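PDB 3UQZ: DNA processing protein DprA from Streptococcus pneumoniae, which helps load the RecA recombinase onto single-stranded DNA during transformation, binding such DNA cooperatively and protecting it from nucleases. Local coordinates for residues 23-26 against 32-35; 39-44 against 50-55. One frame throughout, in Å; residues are numbered along the deposited sequence.

Interaction 1: residues 23-26 against 32-35; sequences KVLE and DQEL
L25 on helix 18-28 and Q33 in the loop after it form the closest backbone pair, with their CA atoms 6.9 Å apart. D32, just before Q33, has positive phi and is the C-prime residue of the Schellman motif that ends the helix. Q33 also has positive phi. The chain therefore turns back beside the helix it has just left.

The Q33 side chain makes the polar contact. It bends at chi2 (-56°), which brings its amide over to the last turns of the helix. Q33 NE2 donates to L25 O at 2.9 Å. The bond is nearly straight, with an N-H...O angle of 172°. The donor lies in the carbonyl plane on a lone pair, and L25 O lies almost in the amide plane of Q33. The other end of the amide faces the L25 side chain: Q33 OE1 is 3.4 Å from L25 CD2. The two side chains cross at about a right angle.

L35 adds an apolar contact. Its side chain sets out toward the helix, and L35 CD1 lies 4.0 Å from V24 CG1. L35 CD1 also lies 3.9 Å from V24 O. V24 CG1 is anti to the backbone N (chi1 172°), which places this methyl on the side of L35.

The backbones of Q33 and L35 hydrogen-bond to I3 and M1, so the N-terminal segment runs along the loop. V24 and L35 both touch I40 of helix 37-43.

All four touching residues are buried. The single hydrogen bond gives the buried Q33 amide a polar partner within an apolar setting. With the bond nearly straight and L25 O almost in its plane, the amide is probably fixed in rotation, and the bond ties the loop to the helix.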
loop_
_atom_site.group_PDB
_atom_site.type_symbol
_atom_site.label_atom_id
_atom_site.label_comp_id
_atom_site.label_asym_id
_atom_site.label_seq_id
_atom_site.Cartn_x
_atom_site.Cartn_y
_atom_site.Cartn_z
ATOM N N LYS A 23 19.470 -23.922 25.760
ATOM C CA LYS A 23 19.000 -25.201 26.328
ATOM C C LYS A 23 19.632 -25.427 27.706
ATOM O O LYS A 23 18.917 -25.782 28.644
ATOM C CB LYS A 23 19.350 -26.394 25.416
ATOM C CG LYS A 23 18.445 -26.550 24.213
ATOM C CD LYS A 23 18.787 -27.809 23.436
ATOM C CE LYS A 23 18.076 -27.839 22.106
ATOM N NZ LYS A 23 18.775 -27.038 21.060
ATOM N N VAL A 24 20.969 -25.186 27.823
ATOM C CA VAL A 24 21.733 -25.355 29.061
ATOM C C VAL A 24 21.169 -24.444 30.147
ATOM O O VAL A 24 20.885 -24.918 31.248
ATOM C CB VAL A 24 23.257 -25.149 28.837
ATOM C CG1 VAL A 24 24.032 -25.121 30.155
ATOM C CG2 VAL A 24 23.835 -26.207 27.899
ATOM N N LEU A 25 20.974 -23.148 29.827
ATOM C CA LEU A 25 20.460 -22.165 30.786
ATOM C C LEU A 25 19.034 -22.421 31.234
ATOM O O LEU A 25 18.698 -22.128 32.384
ATOM C CB LEU A 25 20.655 -20.720 30.302
ATOM C CG LEU A 25 22.105 -20.263 30.085
ATOM C CD1 LEU A 25 22.142 -18.916 29.426
ATOM C CD2 LEU A 25 22.908 -20.237 31.388
ATOM N N GLU A 26 18.210 -22.989 30.340
ATOM C CA GLU A 26 16.820 -23.345 30.623
ATOM C C GLU A 26 16.759 -24.454 31.680
ATOM O O GLU A 26 15.979 -24.350 32.626
ATOM C CB GLU A 26 16.105 -23.780 29.336
ATOM C CG GLU A 26 15.785 -22.631 28.395
ATOM C CD GLU A 26 14.804 -22.945 27.280
ATOM O OE1 GLU A 26 14.483 -24.138 27.064
ATOM O OE2 GLU A 26 14.335 -21.979 26.636
ATOM N N ASP A 32 19.894 -23.201 40.058
ATOM C CA ASP A 32 20.600 -21.927 40.230
ATOM C C ASP A 32 21.888 -21.791 39.419
ATOM O O ASP A 32 22.873 -21.192 39.867
ATOM C CB ASP A 32 20.753 -21.564 41.718
ATOM C CG ASP A 32 19.437 -21.236 42.401
ATOM O OD1 ASP A 32 18.425 -21.023 41.684
ATOM O OD2 ASP A 32 19.414 -21.190 43.649
ATOM N N GLN A 33 21.852 -22.334 38.188
ATOM C CA GLN A 33 22.939 -22.337 37.197
ATOM C C GLN A 33 24.220 -23.044 37.673
ATOM O O GLN A 33 25.322 -22.733 37.223
ATOM C CB GLN A 33 23.192 -20.928 36.592
ATOM C CG GLN A 33 21.985 -20.276 35.896
ATOM C CD GLN A 33 21.359 -21.095 34.788
ATOM O OE1 GLN A 33 22.001 -21.935 34.139
ATOM N NE2 GLN A 33 20.075 -20.871 34.553
ATOM N N GLU A 34 24.048 -24.025 38.570
ATOM C CA GLU A 34 25.099 -24.846 39.169
ATOM C C GLU A 34 25.000 -26.219 38.509
ATOM O O GLU A 34 24.143 -27.026 38.877
ATOM C CB GLU A 34 24.891 -24.923 40.692
ATOM C CG GLU A 34 26.152 -25.215 41.476
ATOM C CD GLU A 34 27.028 -24.014 41.785
ATOM O OE1 GLU A 34 26.498 -22.998 42.291
ATOM O OE2 GLU A 34 28.260 -24.117 41.577
ATOM N N LEU A 35 25.814 -26.434 37.466
ATOM C CA LEU A 35 25.833 -27.658 36.650
ATOM C C LEU A 35 27.259 -28.126 36.442
ATOM O O LEU A 35 28.147 -27.286 36.348
ATOM C CB LEU A 35 25.215 -27.370 35.255
ATOM C CG LEU A 35 23.716 -27.054 35.179
ATOM C CD1 LEU A 35 23.355 -26.480 33.831
ATOM C CD2 LEU A 35 22.879 -28.285 35.428
#

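Interaction 2: residues 39-44 against 50-55; sequences DIADIS and AVFMER
F52 and A41 meet because F52 has chi1 149° and chi2 68°, which aim the ring at helix 37-43. The I40 CG2 methyl reaches the CZ end of the same ring.

A41 CB sits at the ring edge, near its plane, 3.6 Å from F52 CD2. I40 CG2 approaches F52 CZ obliquely at 4.0 Å. The I40 and F52 side chains cross at about a right angle. Selenomethionine M53 adds a looser contact beside the ring, with M53 CG 4.1 Å from A41 CB. The contact across the helices is purely apolar.

Within segment 39-44, S44 OG donates to A41 O at 2.8 Å, from above the carbonyl plane.

The axes of segments 39-43 and 50-55 approach to 9.8 Å, and their directions differ by 138°. The two short helices thus run roughly antiparallel, with a clear tilt. L11 of helix 5-13 touches both I40 and F52, so the pair faces the domain interior. Successive short helices packed around such a core fit the helical bundle of the sterile alpha motif domain of DprA.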
loop_
_atom_site.group_PDB
_atom_site.type_symbol
_atom_site.label_atom_id
_atom_site.label_comp_id
_atom_site.label_asym_id
_atom_site.label_seq_id
_atom_site.Cartn_x
_atom_site.Cartn_y
_atom_site.Cartn_z
ATOM N N ASP A 39 27.426 -32.518 32.311
ATOM C CA ASP A 39 25.993 -32.274 32.152
ATOM C C ASP A 39 25.753 -31.167 31.126
ATOM O O ASP A 39 24.891 -31.326 30.265
ATOM C CB ASP A 39 25.331 -31.931 33.494
ATOM C CG ASP A 39 25.257 -33.102 34.461
ATOM O OD1 ASP A 39 24.994 -34.245 34.000
ATOM O OD2 ASP A 39 25.398 -32.870 35.683
ATOM N N ILE A 40 26.552 -30.075 31.178
ATOM C CA ILE A 40 26.474 -28.974 30.213
ATOM C C ILE A 40 26.639 -29.548 28.799
ATOM O O ILE A 40 25.806 -29.263 27.937
ATOM C CB ILE A 40 27.483 -27.832 30.531
ATOM C CG1 ILE A 40 27.116 -27.109 31.847
ATOM C CG2 ILE A 40 27.602 -26.834 29.356
ATOM C CD1 ILE A 40 28.180 -26.127 32.402
ATOM N N ALA A 41 27.653 -30.422 28.596
ATOM C CA ALA A 41 27.945 -31.084 27.317
ATOM C C ALA A 41 26.767 -31.921 26.830
ATOM O O ALA A 41 26.473 -31.949 25.631
ATOM C CB ALA A 41 29.176 -31.965 27.456
ATOM N N ASP A 42 26.092 -32.587 27.775
ATOM C CA ASP A 42 24.954 -33.463 27.535
ATOM C C ASP A 42 23.698 -32.654 27.155
ATOM O O ASP A 42 23.204 -32.803 26.033
ATOM C CB ASP A 42 24.752 -34.344 28.789
ATOM C CG ASP A 42 23.797 -35.507 28.693
ATOM O OD1 ASP A 42 23.707 -36.115 27.604
ATOM O OD2 ASP A 42 23.196 -35.865 29.737
ATOM N N ILE A 43 23.229 -31.762 28.069
ATOM C CA ILE A 43 22.045 -30.891 27.925
ATOM C C ILE A 43 22.062 -30.066 26.617
ATOM O O ILE A 43 21.035 -29.978 25.935
ATOM C CB ILE A 43 21.838 -30.014 29.195
ATOM C CG1 ILE A 43 21.654 -30.890 30.450
ATOM C CG2 ILE A 43 20.658 -29.058 29.033
ATOM C CD1 ILE A 43 22.240 -30.299 31.727
ATOM N N SER A 44 23.239 -29.510 26.257
ATOM C CA SER A 44 23.446 -28.712 25.044
ATOM C C SER A 44 22.996 -29.411 23.757
ATOM O O SER A 44 22.535 -28.742 22.832
ATOM C CB SER A 44 24.911 -28.311 24.911
ATOM O OG SER A 44 25.724 -29.427 24.591
ATOM N N ALA A 50 32.816 -34.704 23.763
ATOM C CA ALA A 50 34.235 -34.860 24.085
ATOM C C ALA A 50 35.067 -33.737 23.472
ATOM O O ALA A 50 36.017 -33.271 24.111
ATOM C CB ALA A 50 34.736 -36.205 23.590
ATOM N N VAL A 51 34.695 -33.287 22.240
ATOM C CA VAL A 51 35.397 -32.209 21.540
ATOM C C VAL A 51 35.114 -30.856 22.176
ATOM O O VAL A 51 36.019 -30.014 22.249
ATOM C CB VAL A 51 35.279 -32.235 19.987
ATOM C CG1 VAL A 51 34.109 -31.399 19.481
ATOM C CG2 VAL A 51 36.579 -31.764 19.348
ATOM N N PHE A 52 33.871 -30.664 22.671
ATOM C CA PHE A 52 33.499 -29.434 23.365
ATOM C C PHE A 52 34.303 -29.309 24.674
ATOM O O PHE A 52 34.914 -28.264 24.925
ATOM C CB PHE A 52 31.973 -29.365 23.621
ATOM C CG PHE A 52 31.580 -28.613 24.874
ATOM C CD1 PHE A 52 31.762 -27.237 24.968
ATOM C CD2 PHE A 52 31.074 -29.285 25.977
ATOM C CE1 PHE A 52 31.427 -26.549 26.133
ATOM C CE2 PHE A 52 30.740 -28.596 27.144
ATOM C CZ PHE A 52 30.913 -27.232 27.211
HETATM N N MSE A 53 34.292 -30.385 25.495
HETATM C CA MSE A 53 34.984 -30.456 26.784
HETATM C C MSE A 53 36.486 -30.260 26.630
HETATM O O MSE A 53 37.071 -29.500 27.401
HETATM C CB MSE A 53 34.670 -31.769 27.482
HETATM C CG MSE A 53 33.218 -31.893 27.896
HETATM SE SE MSE A 53 32.911 -33.403 29.079
HETATM C CE MSE A 53 33.897 -32.639 30.632
ATOM N N GLU A 54 37.081 -30.864 25.570
ATOM C CA GLU A 54 38.496 -30.730 25.215
ATOM C C GLU A 54 38.785 -29.256 25.015
ATOM O O GLU A 54 39.592 -28.706 25.757
ATOM C CB GLU A 54 38.816 -31.531 23.935
ATOM C CG GLU A 54 40.293 -31.590 23.578
ATOM C CD GLU A 54 40.604 -32.231 22.239
ATOM O OE1 GLU A 54 40.221 -31.655 21.194
ATOM O OE2 GLU A 54 41.251 -33.305 22.234
ATOM N N ARG A 55 38.062 -28.606 24.076
ATOM C CA ARG A 55 38.173 -27.176 23.745
ATOM C C ARG A 55 38.016 -26.274 24.965
ATOM O O ARG A 55 38.802 -25.336 25.121
ATOM C CB ARG A 55 37.175 -26.791 22.644
ATOM C CG ARG A 55 37.564 -27.311 21.265
ATOM C CD ARG A 55 36.670 -26.768 20.175
ATOM N NE ARG A 55 36.719 -25.306 20.100
ATOM C CZ ARG A 55 36.019 -24.574 19.240
ATOM N NH1 ARG A 55 35.218 -25.161 18.358
ATOM N NH2 ARG A 55 36.116 -23.251 19.251
#

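Overall arrangement
Interactions 1 and 2 follow each other along the chain within the sterile alpha motif domain, and their centres lie about 13 Å apart. Both are largely buried, though the selenomethionine of interaction 2 lies at a partly exposed margin. Interaction 1 holds a loop to the helix before it, and combines a side chain-to-backbone hydrogen bond with apolar contact. Interaction 2 joins two helices by apolar contacts alone. They meet where helix 18-28 packs on helix 37-43: V24 CG2 lies 3.6 Å from I40 O. V24 and I40 thus each serve two interfaces, linking the turn between these helices to the next helix pair.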